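Local coordinates for protein trehalose-6-phosphate phosphatase (Neosartorya fumigata, PDB 5DXL) that belongs to the trehalose-phosphatase family of the HAD (haloacid dehalogenase) clan, with an alpha/beta core domain and a smaller helix-and-sheet cap domain, at residues Trp63-Arg68 with Val188-Ile193; His122-Glu125 with Gly129-Ile132; Phe131-Arg136 with Thr140-Arg145; Glu173-Lys178 with Glu182-Phe187. One frame throughout, in Å; residues are numbered along the deposited sequence.

Interaction 1: residues Trp63-Arg68 with Val188-Ile193; sequences WIISGR and VNKGFI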
loop_
_atom_site.group_PDB
_atom_site.type_symbol
_atom_site.label_atom_id
_atom_site.label_comp_id
_atom_site.label_asym_id
_atom_site.label_seq_id
_atom_site.Cartn_x
_atom_site.Cartn_y
_atom_site.Cartn_z
ATOM N N TRP A 63 7.234 7.803 0.987
ATOM C CA TRP A 63 5.877 7.432 1.377
ATOM C C TRP A 63 5.832 6.124 2.144
ATOM O O TRP A 63 6.469 5.139 1.745
ATOM C CB TRP A 63 4.978 7.310 0.141
ATOM C CG TRP A 63 4.563 8.651 -0.374
ATOM C CD1 TRP A 63 5.249 9.445 -1.240
ATOM C CD2 TRP A 63 3.380 9.366 -0.015
ATOM N NE1 TRP A 63 4.551 10.619 -1.458
ATOM C CE2 TRP A 63 3.400 10.589 -0.714
ATOM C CE3 TRP A 63 2.296 9.082 0.822
ATOM C CZ2 TRP A 63 2.374 11.526 -0.602
ATOM C CZ3 TRP A 63 1.280 10.020 0.936
ATOM C CH2 TRP A 63 1.331 11.225 0.226
ATOM N N ILE A 64 5.074 6.124 3.240
ATOM C CA ILE A 64 4.731 4.901 3.961
ATOM C C ILE A 64 3.268 4.580 3.619
ATOM O O ILE A 64 2.389 5.418 3.840
ATOM C CB ILE A 64 4.891 5.062 5.491
ATOM C CG1 ILE A 64 6.260 5.638 5.870
ATOM C CG2 ILE A 64 4.652 3.726 6.221
ATOM C CD1 ILE A 64 7.436 4.855 5.318
ATOM N N ILE A 65 3.012 3.392 3.066
ATOM C CA ILE A 65 1.677 3.019 2.597
ATOM C C ILE A 65 1.262 1.768 3.349
ATOM O O ILE A 65 1.722 0.676 3.050
ATOM C CB ILE A 65 1.671 2.807 1.074
ATOM C CG1 ILE A 65 2.203 4.061 0.377
ATOM C CG2 ILE A 65 0.257 2.496 0.569
ATOM C CD1 ILE A 65 2.457 3.871 -1.107
ATOM N N SER A 66 0.395 1.944 4.343
ATOM C CA SER A 66 0.227 0.956 5.407
ATOM C C SER A 66 -1.226 0.693 5.792
ATOM O O SER A 66 -2.082 1.561 5.653
ATOM C CB SER A 66 1.012 1.432 6.637
ATOM O OG SER A 66 0.760 0.632 7.776
ATOM N N GLY A 67 -1.498 -0.523 6.276
ATOM C CA GLY A 67 -2.811 -0.831 6.808
ATOM C C GLY A 67 -3.025 -0.287 8.212
ATOM O O GLY A 67 -4.144 -0.307 8.731
ATOM N N ARG A 68 -1.957 0.214 8.824
ATOM C CA ARG A 68 -2.033 0.691 10.200
ATOM C C ARG A 68 -2.945 1.895 10.354
ATOM O O ARG A 68 -3.129 2.677 9.417
ATOM C CB ARG A 68 -0.639 1.074 10.712
ATOM C CG ARG A 68 0.310 -0.079 10.881
ATOM C CD ARG A 68 0.103 -0.787 12.201
ATOM N NE ARG A 68 1.253 -1.619 12.501
ATOM C CZ ARG A 68 1.568 -2.054 13.714
ATOM N NH1 ARG A 68 0.806 -1.741 14.754
ATOM N NH2 ARG A 68 2.654 -2.798 13.880
ATOM N N VAL A 188 -9.019 1.977 -2.076
ATOM C CA VAL A 188 -8.384 1.152 -1.054
ATOM C C VAL A 188 -7.234 0.326 -1.646
ATOM O O VAL A 188 -6.274 -0.017 -0.955
ATOM C CB VAL A 188 -9.430 0.215 -0.389
ATOM C CG1 VAL A 188 -8.763 -0.861 0.456
ATOM C CG2 VAL A 188 -10.405 1.038 0.438
ATOM N N ASN A 189 -7.339 0.014 -2.932
ATOM C CA ASN A 189 -6.332 -0.779 -3.629
ATOM C C ASN A 189 -4.987 -0.046 -3.684
ATOM O O ASN A 189 -4.922 1.109 -4.103
ATOM C CB ASN A 189 -6.833 -1.112 -5.042
ATOM C CG ASN A 189 -5.926 -2.074 -5.780
ATOM O OD1 ASN A 189 -4.865 -1.695 -6.259
ATOM N ND2 ASN A 189 -6.356 -3.327 -5.887
ATOM N N LYS A 190 -3.914 -0.713 -3.254
ATOM C CA LYS A 190 -2.604 -0.078 -3.170
ATOM C C LYS A 190 -2.042 0.336 -4.525
ATOM O O LYS A 190 -1.227 1.252 -4.617
ATOM C CB LYS A 190 -1.607 -1.000 -2.461
ATOM C CG LYS A 190 -1.506 -0.702 -0.986
ATOM C CD LYS A 190 -0.351 -1.437 -0.322
ATOM C CE LYS A 190 -0.419 -1.233 1.175
ATOM N NZ LYS A 190 0.681 -1.897 1.900
ATOM N N GLY A 191 -2.490 -0.343 -5.577
ATOM C CA GLY A 191 -2.091 0.033 -6.919
ATOM C C GLY A 191 -2.691 1.369 -7.295
ATOM O O GLY A 191 -2.073 2.187 -7.966
ATOM N N PHE A 192 -3.925 1.583 -6.853
ATOM C CA PHE A 192 -4.600 2.848 -7.079
ATOM C C PHE A 192 -3.783 3.910 -6.376
ATOM O O PHE A 192 -3.417 4.949 -6.943
ATOM C CB PHE A 192 -6.043 2.785 -6.552
ATOM C CG PHE A 192 -6.838 4.039 -6.775
ATOM C CD1 PHE A 192 -6.678 5.139 -5.944
ATOM C CD2 PHE A 192 -7.767 4.110 -7.802
ATOM C CE1 PHE A 192 -7.416 6.295 -6.144
ATOM C CE2 PHE A 192 -8.512 5.262 -8.005
ATOM C CZ PHE A 192 -8.334 6.354 -7.175
ATOM N N ILE A 193 -3.455 3.614 -5.124
ATOM C CA ILE A 193 -2.637 4.509 -4.335
ATOM C C ILE A 193 -1.303 4.825 -5.037
ATOM O O ILE A 193 -0.978 5.985 -5.234
ATOM C CB ILE A 193 -2.397 3.909 -2.923
ATOM C CG1 ILE A 193 -3.750 3.722 -2.202
ATOM C CG2 ILE A 193 -1.427 4.782 -2.128
ATOM C CD1 ILE A 193 -3.690 2.866 -0.908
#

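Interaction 2: residues His122-Glu125 with Gly129-Ile132; sequences HFTE and GSFI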
loop_
_atom_site.group_PDB
_atom_site.type_symbol
_atom_site.label_atom_id
_atom_site.label_comp_id
_atom_site.label_asym_id
_atom_site.label_seq_id
_atom_site.Cartn_x
_atom_site.Cartn_y
_atom_site.Cartn_z
ATOM N N HIS A 122 -31.043 -8.143 3.181
ATOM C CA HIS A 122 -32.000 -8.992 2.489
ATOM C C HIS A 122 -31.499 -10.423 2.428
ATOM O O HIS A 122 -32.221 -11.357 2.796
ATOM C CB HIS A 122 -32.242 -8.461 1.087
ATOM C CG HIS A 122 -33.306 -9.195 0.342
ATOM N ND1 HIS A 122 -33.024 -10.178 -0.583
ATOM C CD2 HIS A 122 -34.652 -9.077 0.373
ATOM C CE1 HIS A 122 -34.157 -10.638 -1.083
ATOM N NE2 HIS A 122 -35.159 -9.986 -0.521
ATOM N N PHE A 123 -30.259 -10.586 1.971
ATOM C CA PHE A 123 -29.658 -11.910 1.864
ATOM C C PHE A 123 -29.382 -12.512 3.231
ATOM O O PHE A 123 -29.427 -13.733 3.388
ATOM C CB PHE A 123 -28.373 -11.865 1.035
ATOM C CG PHE A 123 -28.610 -11.928 -0.440
ATOM C CD1 PHE A 123 -28.648 -13.153 -1.097
ATOM C CD2 PHE A 123 -28.830 -10.773 -1.173
ATOM C CE1 PHE A 123 -28.875 -13.222 -2.466
ATOM C CE2 PHE A 123 -29.061 -10.829 -2.540
ATOM C CZ PHE A 123 -29.093 -12.064 -3.190
ATOM N N THR A 124 -29.101 -11.672 4.227
ATOM C CA THR A 124 -28.883 -12.180 5.574
ATOM C C THR A 124 -30.149 -12.830 6.135
ATOM O O THR A 124 -30.103 -13.945 6.653
ATOM C CB THR A 124 -28.400 -11.074 6.516
ATOM O OG1 THR A 124 -27.130 -10.616 6.041
ATOM C CG2 THR A 124 -28.242 -11.601 7.932
ATOM N N GLU A 125 -31.279 -12.145 6.003
ATOM C CA GLU A 125 -32.549 -12.686 6.478
ATOM C C GLU A 125 -32.890 -14.008 5.784
ATOM O O GLU A 125 -33.621 -14.836 6.333
ATOM C CB GLU A 125 -33.668 -11.666 6.259
ATOM C CG GLU A 125 -33.516 -10.405 7.097
ATOM C CD GLU A 125 -34.341 -9.244 6.568
ATOM O OE1 GLU A 125 -34.919 -9.373 5.466
ATOM O OE2 GLU A 125 -34.403 -8.198 7.250
ATOM N N GLY A 129 -27.430 -18.263 9.392
ATOM C CA GLY A 129 -26.041 -18.327 9.810
ATOM C C GLY A 129 -25.206 -17.146 9.333
ATOM O O GLY A 129 -24.112 -16.892 9.855
ATOM N N SER A 130 -25.700 -16.424 8.332
ATOM C CA SER A 130 -24.920 -15.317 7.771
ATOM C C SER A 130 -25.071 -14.076 8.626
ATOM O O SER A 130 -26.010 -13.973 9.406
ATOM C CB SER A 130 -25.343 -15.005 6.329
ATOM O OG SER A 130 -26.643 -14.426 6.275
ATOM N N PHE A 131 -24.142 -13.133 8.472
ATOM C CA PHE A 131 -24.238 -11.855 9.169
ATOM C C PHE A 131 -23.433 -10.780 8.464
ATOM O O PHE A 131 -22.589 -11.069 7.617
ATOM C CB PHE A 131 -23.775 -11.981 10.631
ATOM C CG PHE A 131 -22.308 -12.261 10.795
ATOM C CD1 PHE A 131 -21.834 -13.561 10.777
ATOM C CD2 PHE A 131 -21.404 -11.224 10.994
ATOM C CE1 PHE A 131 -20.490 -13.833 10.935
ATOM C CE2 PHE A 131 -20.048 -11.494 11.150
ATOM C CZ PHE A 131 -19.599 -12.803 11.122
ATOM N N ILE A 132 -23.687 -9.534 8.848
ATOM C CA ILE A 132 -23.040 -8.395 8.222
ATOM C C ILE A 132 -22.013 -7.796 9.158
ATOM O O ILE A 132 -22.306 -7.573 10.335
ATOM C CB ILE A 132 -24.048 -7.304 7.849
ATOM C CG1 ILE A 132 -25.098 -7.860 6.882
ATOM C CG2 ILE A 132 -23.324 -6.088 7.259
ATOM C CD1 ILE A 132 -26.310 -6.958 6.715
#

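Interaction 3: residues Phe131-Arg136 with Thr140-Arg145; sequences FIERKR and TWHYRR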
loop_
_atom_site.group_PDB
_atom_site.type_symbol
_atom_site.label_atom_id
_atom_site.label_comp_id
_atom_site.label_asym_id
_atom_site.label_seq_id
_atom_site.Cartn_x
_atom_site.Cartn_y
_atom_site.Cartn_z
ATOM N N PHE A 131 -24.142 -13.133 8.472
ATOM C CA PHE A 131 -24.238 -11.855 9.169
ATOM C C PHE A 131 -23.433 -10.780 8.464
ATOM O O PHE A 131 -22.589 -11.069 7.617
ATOM C CB PHE A 131 -23.775 -11.981 10.631
ATOM C CG PHE A 131 -22.308 -12.261 10.795
ATOM C CD1 PHE A 131 -21.834 -13.561 10.777
ATOM C CD2 PHE A 131 -21.404 -11.224 10.994
ATOM C CE1 PHE A 131 -20.490 -13.833 10.935
ATOM C CE2 PHE A 131 -20.048 -11.494 11.150
ATOM C CZ PHE A 131 -19.599 -12.803 11.122
ATOM N N ILE A 132 -23.687 -9.534 8.848
ATOM C CA ILE A 132 -23.040 -8.395 8.222
ATOM C C ILE A 132 -22.013 -7.796 9.158
ATOM O O ILE A 132 -22.306 -7.573 10.335
ATOM C CB ILE A 132 -24.048 -7.304 7.849
ATOM C CG1 ILE A 132 -25.098 -7.860 6.882
ATOM C CG2 ILE A 132 -23.324 -6.088 7.259
ATOM C CD1 ILE A 132 -26.310 -6.958 6.715
ATOM N N GLU A 133 -20.812 -7.581 8.631
ATOM C CA GLU A 133 -19.770 -6.832 9.321
ATOM C C GLU A 133 -19.663 -5.455 8.695
ATOM O O GLU A 133 -19.422 -5.314 7.497
ATOM C CB GLU A 133 -18.426 -7.558 9.245
ATOM C CG GLU A 133 -17.249 -6.695 9.741
ATOM C CD GLU A 133 -15.897 -7.369 9.561
ATOM O OE1 GLU A 133 -15.807 -8.366 8.806
ATOM O OE2 GLU A 133 -14.910 -6.900 10.180
ATOM N N ARG A 134 -19.859 -4.424 9.506
ATOM C CA ARG A 134 -19.755 -3.070 8.994
ATOM C C ARG A 134 -18.498 -2.398 9.539
ATOM O O ARG A 134 -18.300 -2.318 10.752
ATOM C CB ARG A 134 -21.012 -2.273 9.355
ATOM C CG ARG A 134 -20.989 -0.828 8.888
ATOM C CD ARG A 134 -22.403 -0.303 8.662
ATOM N NE ARG A 134 -22.417 0.851 7.762
ATOM C CZ ARG A 134 -23.521 1.480 7.373
ATOM N NH1 ARG A 134 -24.704 1.069 7.810
ATOM N NH2 ARG A 134 -23.442 2.521 6.549
ATOM N N LYS A 135 -17.624 -1.961 8.639
ATOM C CA LYS A 135 -16.512 -1.096 9.040
ATOM C C LYS A 135 -16.716 0.298 8.456
ATOM O O LYS A 135 -17.716 0.540 7.764
ATOM C CB LYS A 135 -15.178 -1.684 8.593
ATOM C CG LYS A 135 -14.781 -2.940 9.342
ATOM C CD LYS A 135 -13.270 -3.050 9.438
ATOM C CE LYS A 135 -12.852 -4.194 10.343
ATOM N NZ LYS A 135 -11.376 -4.217 10.552
ATOM N N ARG A 136 -15.773 1.203 8.730
ATOM C CA ARG A 136 -15.864 2.591 8.276
ATOM C C ARG A 136 -16.091 2.651 6.776
ATOM O O ARG A 136 -16.992 3.340 6.285
ATOM C CB ARG A 136 -14.594 3.370 8.636
ATOM C CG ARG A 136 -14.686 4.873 8.363
ATOM C CD ARG A 136 -13.315 5.515 8.095
ATOM N NE ARG A 136 -12.317 5.139 9.086
ATOM C CZ ARG A 136 -12.155 5.755 10.250
ATOM N NH1 ARG A 136 -12.933 6.783 10.565
ATOM N NH2 ARG A 136 -11.218 5.347 11.097
ATOM N N THR A 140 -18.923 -6.043 4.752
ATOM C CA THR A 140 -18.635 -7.447 4.468
ATOM C C THR A 140 -19.781 -8.358 4.886
ATOM O O THR A 140 -20.272 -8.289 6.015
ATOM C CB THR A 140 -17.341 -7.899 5.174
ATOM O OG1 THR A 140 -16.275 -7.014 4.814
ATOM C CG2 THR A 140 -16.971 -9.313 4.728
ATOM N N TRP A 141 -20.216 -9.203 3.955
ATOM C CA TRP A 141 -21.231 -10.205 4.248
ATOM C C TRP A 141 -20.548 -11.547 4.513
ATOM O O TRP A 141 -19.847 -12.051 3.651
ATOM C CB TRP A 141 -22.230 -10.317 3.084
ATOM C CG TRP A 141 -23.387 -11.207 3.409
ATOM C CD1 TRP A 141 -24.244 -11.075 4.462
ATOM C CD2 TRP A 141 -23.817 -12.372 2.686
ATOM N NE1 TRP A 141 -25.188 -12.080 4.436
ATOM C CE2 TRP A 141 -24.941 -12.886 3.359
ATOM C CE3 TRP A 141 -23.364 -13.020 1.536
ATOM C CZ2 TRP A 141 -25.617 -14.026 2.919
ATOM C CZ3 TRP A 141 -24.041 -14.158 1.101
ATOM C CH2 TRP A 141 -25.149 -14.642 1.792
ATOM N N HIS A 142 -20.733 -12.086 5.716
ATOM C CA HIS A 142 -20.092 -13.335 6.143
ATOM C C HIS A 142 -21.088 -14.480 6.095
ATOM O O HIS A 142 -22.214 -14.323 6.550
ATOM C CB HIS A 142 -19.560 -13.220 7.581
ATOM C CG HIS A 142 -18.438 -12.238 7.763
ATOM N ND1 HIS A 142 -17.112 -12.615 7.737
ATOM C CD2 HIS A 142 -18.445 -10.907 8.008
ATOM C CE1 HIS A 142 -16.349 -11.555 7.949
ATOM N NE2 HIS A 142 -17.134 -10.507 8.125
ATOM N N TYR A 143 -20.678 -15.648 5.600
ATOM C CA TYR A 143 -21.619 -16.770 5.546
ATOM C C TYR A 143 -21.003 -18.150 5.820
ATOM O O TYR A 143 -21.571 -19.172 5.434
ATOM C CB TYR A 143 -22.328 -16.772 4.185
ATOM C CG TYR A 143 -21.424 -16.881 2.997
ATOM C CD1 TYR A 143 -21.072 -18.131 2.481
ATOM C CD2 TYR A 143 -20.916 -15.750 2.376
ATOM C CE1 TYR A 143 -20.234 -18.243 1.388
ATOM C CE2 TYR A 143 -20.075 -15.853 1.278
ATOM C CZ TYR A 143 -19.738 -17.103 0.792
ATOM O OH TYR A 143 -18.909 -17.211 -0.298
ATOM N N ARG A 144 -19.872 -18.203 6.518
ATOM C CA ARG A 144 -19.249 -19.500 6.796
ATOM C C ARG A 144 -20.154 -20.435 7.594
ATOM O O ARG A 144 -20.070 -21.646 7.429
ATOM C CB ARG A 144 -17.915 -19.316 7.545
ATOM C CG ARG A 144 -17.159 -20.628 7.799
ATOM C CD ARG A 144 -16.907 -21.370 6.488
ATOM N NE ARG A 144 -16.355 -22.709 6.659
ATOM C CZ ARG A 144 -17.063 -23.831 6.548
ATOM N NH1 ARG A 144 -18.364 -23.777 6.275
ATOM N NH2 ARG A 144 -16.478 -25.011 6.714
ATOM N N ARG A 145 -21.028 -19.888 8.433
ATOM C CA ARG A 145 -21.866 -20.727 9.279
ATOM C C ARG A 145 -23.098 -21.216 8.518
ATOM O O ARG A 145 -23.838 -22.068 9.009
ATOM C CB ARG A 145 -22.290 -19.975 10.543
ATOM C CG ARG A 145 -21.137 -19.682 11.511
ATOM C CD ARG A 145 -20.544 -20.960 12.093
ATOM N NE ARG A 145 -21.534 -21.704 12.876
ATOM C CZ ARG A 145 -21.773 -21.524 14.175
ATOM N NH1 ARG A 145 -21.093 -20.617 14.881
ATOM N NH2 ARG A 145 -22.705 -22.257 14.780
#

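Interaction 4: residues Glu173-Lys178 with Glu182-Phe187; sequences EVMAGK and EVRPTF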
loop_
_atom_site.group_PDB
_atom_site.type_symbol
_atom_site.label_atom_id
_atom_site.label_comp_id
_atom_site.label_asym_id
_atom_site.label_seq_id
_atom_site.Cartn_x
_atom_site.Cartn_y
_atom_site.Cartn_z
ATOM N N GLU A 173 -15.622 -1.632 -5.518
ATOM C CA GLU A 173 -15.485 -2.954 -6.092
ATOM C C GLU A 173 -16.016 -3.999 -5.143
ATOM O O GLU A 173 -16.070 -3.793 -3.931
ATOM C CB GLU A 173 -14.037 -3.243 -6.456
ATOM C CG GLU A 173 -13.090 -3.221 -5.310
ATOM C CD GLU A 173 -11.659 -3.235 -5.790
ATOM O OE1 GLU A 173 -11.449 -3.351 -7.018
ATOM O OE2 GLU A 173 -10.748 -3.117 -4.946
ATOM N N VAL A 174 -16.427 -5.121 -5.725
ATOM C CA VAL A 174 -16.960 -6.240 -4.972
ATOM C C VAL A 174 -15.911 -7.349 -4.927
ATOM O O VAL A 174 -15.436 -7.794 -5.972
ATOM C CB VAL A 174 -18.272 -6.762 -5.601
ATOM C CG1 VAL A 174 -18.957 -7.716 -4.664
ATOM C CG2 VAL A 174 -19.203 -5.597 -5.947
HETATM N N MSE A 175 -15.531 -7.760 -3.717
HETATM C CA MSE A 175 -14.488 -8.767 -3.514
HETATM C C MSE A 175 -15.113 -10.043 -2.952
HETATM O O MSE A 175 -16.055 -9.978 -2.169
HETATM C CB MSE A 175 -13.402 -8.272 -2.541
HETATM C CG MSE A 175 -12.919 -6.836 -2.706
HETATM SE SE MSE A 175 -11.799 -6.634 -4.282
HETATM C CE MSE A 175 -10.311 -7.804 -3.759
ATOM N N ALA A 176 -14.580 -11.201 -3.333
ATOM C CA ALA A 176 -15.016 -12.453 -2.720
ATOM C C ALA A 176 -13.895 -13.050 -1.881
ATOM O O ALA A 176 -12.834 -13.391 -2.403
ATOM C CB ALA A 176 -15.474 -13.438 -3.783
ATOM N N GLY A 177 -14.126 -13.142 -0.576
ATOM C CA GLY A 177 -13.221 -13.826 0.334
ATOM C C GLY A 177 -13.667 -15.273 0.442
ATOM O O GLY A 177 -14.595 -15.678 -0.250
ATOM N N LYS A 178 -13.020 -16.054 1.303
ATOM C CA LYS A 178 -13.268 -17.498 1.329
ATOM C C LYS A 178 -14.751 -17.826 1.509
ATOM O O LYS A 178 -15.341 -18.576 0.717
ATOM C CB LYS A 178 -12.433 -18.164 2.433
ATOM C CG LYS A 178 -12.718 -19.660 2.659
ATOM C CD LYS A 178 -12.724 -20.483 1.366
ATOM C CE LYS A 178 -11.422 -20.370 0.578
ATOM N NZ LYS A 178 -11.602 -19.561 -0.668
ATOM N N GLU A 182 -17.275 -8.716 0.033
ATOM C CA GLU A 182 -16.946 -7.391 0.556
ATOM C C GLU A 182 -17.123 -6.325 -0.514
ATOM O O GLU A 182 -16.785 -6.542 -1.675
ATOM C CB GLU A 182 -15.514 -7.384 1.079
ATOM C CG GLU A 182 -15.027 -6.040 1.610
ATOM C CD GLU A 182 -13.609 -6.140 2.145
ATOM O OE1 GLU A 182 -13.145 -7.274 2.398
ATOM O OE2 GLU A 182 -12.952 -5.099 2.300
ATOM N N VAL A 183 -17.675 -5.179 -0.120
ATOM C CA VAL A 183 -17.722 -4.017 -0.994
ATOM C C VAL A 183 -16.916 -2.907 -0.344
ATOM O O VAL A 183 -17.083 -2.627 0.834
ATOM C CB VAL A 183 -19.159 -3.535 -1.246
ATOM C CG1 VAL A 183 -19.161 -2.396 -2.245
ATOM C CG2 VAL A 183 -20.020 -4.701 -1.770
ATOM N N ARG A 184 -16.045 -2.294 -1.128
ATOM C CA ARG A 184 -15.203 -1.212 -0.628
ATOM C C ARG A 184 -14.836 -0.269 -1.768
ATOM O O ARG A 184 -14.938 -0.625 -2.941
ATOM C CB ARG A 184 -13.945 -1.794 0.007
ATOM C CG ARG A 184 -13.040 -2.398 -1.027
ATOM C CD ARG A 184 -11.878 -3.129 -0.416
ATOM N NE ARG A 184 -10.893 -3.420 -1.445
ATOM C CZ ARG A 184 -9.749 -4.049 -1.222
ATOM N NH1 ARG A 184 -9.452 -4.464 0.004
ATOM N NH2 ARG A 184 -8.904 -4.256 -2.223
ATOM N N PRO A 185 -14.395 0.948 -1.436
ATOM C CA PRO A 185 -14.042 1.883 -2.506
ATOM C C PRO A 185 -12.834 1.415 -3.306
ATOM O O PRO A 185 -11.957 0.737 -2.761
ATOM C CB PRO A 185 -13.713 3.174 -1.750
ATOM C CG PRO A 185 -14.439 3.047 -0.478
ATOM C CD PRO A 185 -14.344 1.587 -0.116
ATOM N N THR A 186 -12.780 1.793 -4.578
ATOM C CA THR A 186 -11.637 1.444 -5.412
ATOM C C THR A 186 -10.338 2.061 -4.882
ATOM O O THR A 186 -9.251 1.526 -5.123
ATOM C CB THR A 186 -11.864 1.876 -6.877
ATOM O OG1 THR A 186 -12.096 3.289 -6.925
ATOM C CG2 THR A 186 -13.070 1.149 -7.452
ATOM N N PHE A 187 -10.426 3.157 -4.127
ATOM C CA PHE A 187 -9.194 3.816 -3.680
ATOM C C PHE A 187 -8.441 3.067 -2.570
ATOM O O PHE A 187 -7.338 3.461 -2.186
ATOM C CB PHE A 187 -9.470 5.276 -3.247
ATOM C CG PHE A 187 -10.413 5.440 -2.070
ATOM C CD1 PHE A 187 -10.059 5.022 -0.790
ATOM C CD2 PHE A 187 -11.629 6.091 -2.238
ATOM C CE1 PHE A 187 -10.913 5.207 0.285
ATOM C CE2 PHE A 187 -12.482 6.283 -1.161
ATOM C CZ PHE A 187 -12.123 5.834 0.097
#

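Interaction 1: residues Trp63-Arg68 with Val188-Ile193
Ile65, the last residue of strand 60-65, meets Lys190 and Ile193 on the first turn of helix 190-199. The dense part centres on its CG2 branch, which lies 3.8 Å from CE of Lys190 and 3.9 Å from CG2 of Ile193; a chi1 of -55° sets this methyl anti to the backbone N and out toward the helix. The beta-branched Ile65 thus lays one methyl along the lysine's methylenes and against Ile193, and Met224 closes over both Ile65 and Lys190. Beyond CG the lysine is fully extended, long enough for NZ to reach Ile65 O at 3.0 Å. It arrives from above the carbonyl plane, 39° out of it, consistent with an ammonium shared with Asp221, its strongest partner, and Asp26. Strand end, Ser66 and helix-start lysine are consistent with the second and third HAD phosphatase motifs converging beside the first-motif aspartate, for which Asp26 is a probable counterpart. Just past the strand, Ser66 OG accepts from Arg68 N at 2.9 Å, an ST turn. The far side of the helix start is looser: Asn189, partly exposed, caps the helix in the modelled conformer, while Phe192 is exposed and makes no contact with the strand.

Interaction 2: residues His122-Glu125 with Gly129-Ile132
Thr124 OG1, packed 3.5 Å from Ile132 CG1, is also held by two polar partners: it gives a hydrogen bond to the carbonyl of Phe120, one turn back in helix 112-125, and meets NE1 of Trp141 in a weak one. Threonine suits this place because its two branches do different work. With chi1 at -63°, OG1 sits beside the backbone N and can turn back to the helix carbonyl, while CG2 stands anti to that N and leans on the incoming strand, 3.6 Å from Ser130 O and equally far from Ser130 OG. Ile132 comes in at a slant. Its CG1 and then CD1, the latter 3.8 Å from Thr124 OG1, lie along the hydroxyl, so an apolar arm shields this bonded oxygen, and the same side chain continues onto Met117, Phe120 and Gln121.

Ser130, just before the strand, approaches the helix from the turn. Its OG comes within 3.2 Å of Thr124 CA, a van der Waals approach and not a bond between the segments; its polar partner is the carbonyl of Thr127, in the connecting turn. Small and polar, serine fits close to the helix backbone while tying the turn to itself. Phe123, meanwhile, carries its ring off toward Trp141 and helix 148-164. This tight helix-turn-strand connection leads into a four-stranded antiparallel sheet backed by helices, consistent with the alpha/beta C2-type cap of HAD phosphatases.

Interaction 3: residues Phe131-Arg136 with Thr140-Arg145
His142 NE2 donates to Glu133 OE1 at 2.6 Å, a short, diagonal His-carboxylate bond on one face of the sheet, between residues two pairs apart along the ladder. The oxygen lies in the imidazole plane and is met on its anti side; Glu133, extended with chi1 at 170°, carries the carboxylate alongside the ring edge. Four backbone bonds set this register: the Phe131-His142 and Glu133-Thr140 pairs are hydrogen-bonded, the shortest links being His142 N to Phe131 O and Glu133 N to Thr140 O, both 2.8 Å. Between them Ile132 and Trp141 form the non-hydrogen-bonded pair, which turns toward helix 112-125; there CG1 of Ile132 touches the edge of the indole at CD1, 4.1 Å away.

On the opposite face, the Phe131 and His142 rings are nearly parallel but barely overlap, centroids 4.7 Å apart. His142 CB lies over one face of the phenyl, displaced toward its rim, a CH-pi contact 3.7 Å from the ring centre. Thr140 CG2 sits over one imidazole face near its rim; threonine's beta branch suits a strand and supplies this methyl. Flat, amphipathic histidine thus accepts apolar cover and a polar edge partner together. The carboxylate probably polarises the imidazole N-H, and their bond restrains the rotation of both groups.

Interaction 4: residues Glu173-Lys178 with Glu182-Phe187
Glu173 and Arg184 lie side by side and point the same way, joined by a long, weak salt bridge of 3.5 Å between OE2 and NH2. The carboxylate oxygen comes to the edge of the guanidinium, in its plane, though the two flat groups are turned 33° apart. Both residues take a chi1 near +60° (61° for Glu173), which places CG of each between its backbone N and carbonyl carbon and lets the two chains run together. Met175, present as selenomethionine, crosses over one guanidinium face: its CG stands above the rim of the group, and its bent chain brings CE to 4.1 Å from NH2. A flexible, unbranched side chain can bend over such a flat group.

The backbone beneath positions these groups. Glu173 N bonds to Arg184 O at 2.9 Å, and Met175 N to Glu182 O at 2.7 Å, each within a hydrogen-bonded pair. Val174 and Val183 form the intervening non-hydrogen-bonded pair; on the opposite face from the salt bridge, their CG1 and CG2 respectively approach to 4.3 Å, and both valines pack on Leu162 of helix 148-164. Beyond the strand, Thr186 sets its CG2 against Glu173 N. Strands 172-177 and 180-185 thus make a twisted antiparallel beta hairpin, its first strand bordering the four-stranded sheet.

Following the chain, strand 60-65 of the large mixed sheet opens interaction 1, whose partner, the start of helix 190-199, comes 120 residues later; the other three contacts all fall within that long excursion. Interaction 2 closes a short turn from helix 112-125 into strand 131-134. Interaction 3 starts on the same residues, Phe131 and Ile132, and closes the first hairpin. After helix 148-164, interaction 4 closes the second hairpin in series, and strands 139-142 and 180-185 join the two into one antiparallel sheet, Thr140 touching Glu182. The chain then returns to the core directly: Phe187 packs against Phe192 and Ile193, so interactions 4 and 1 meet where the two sheet-bearing parts join.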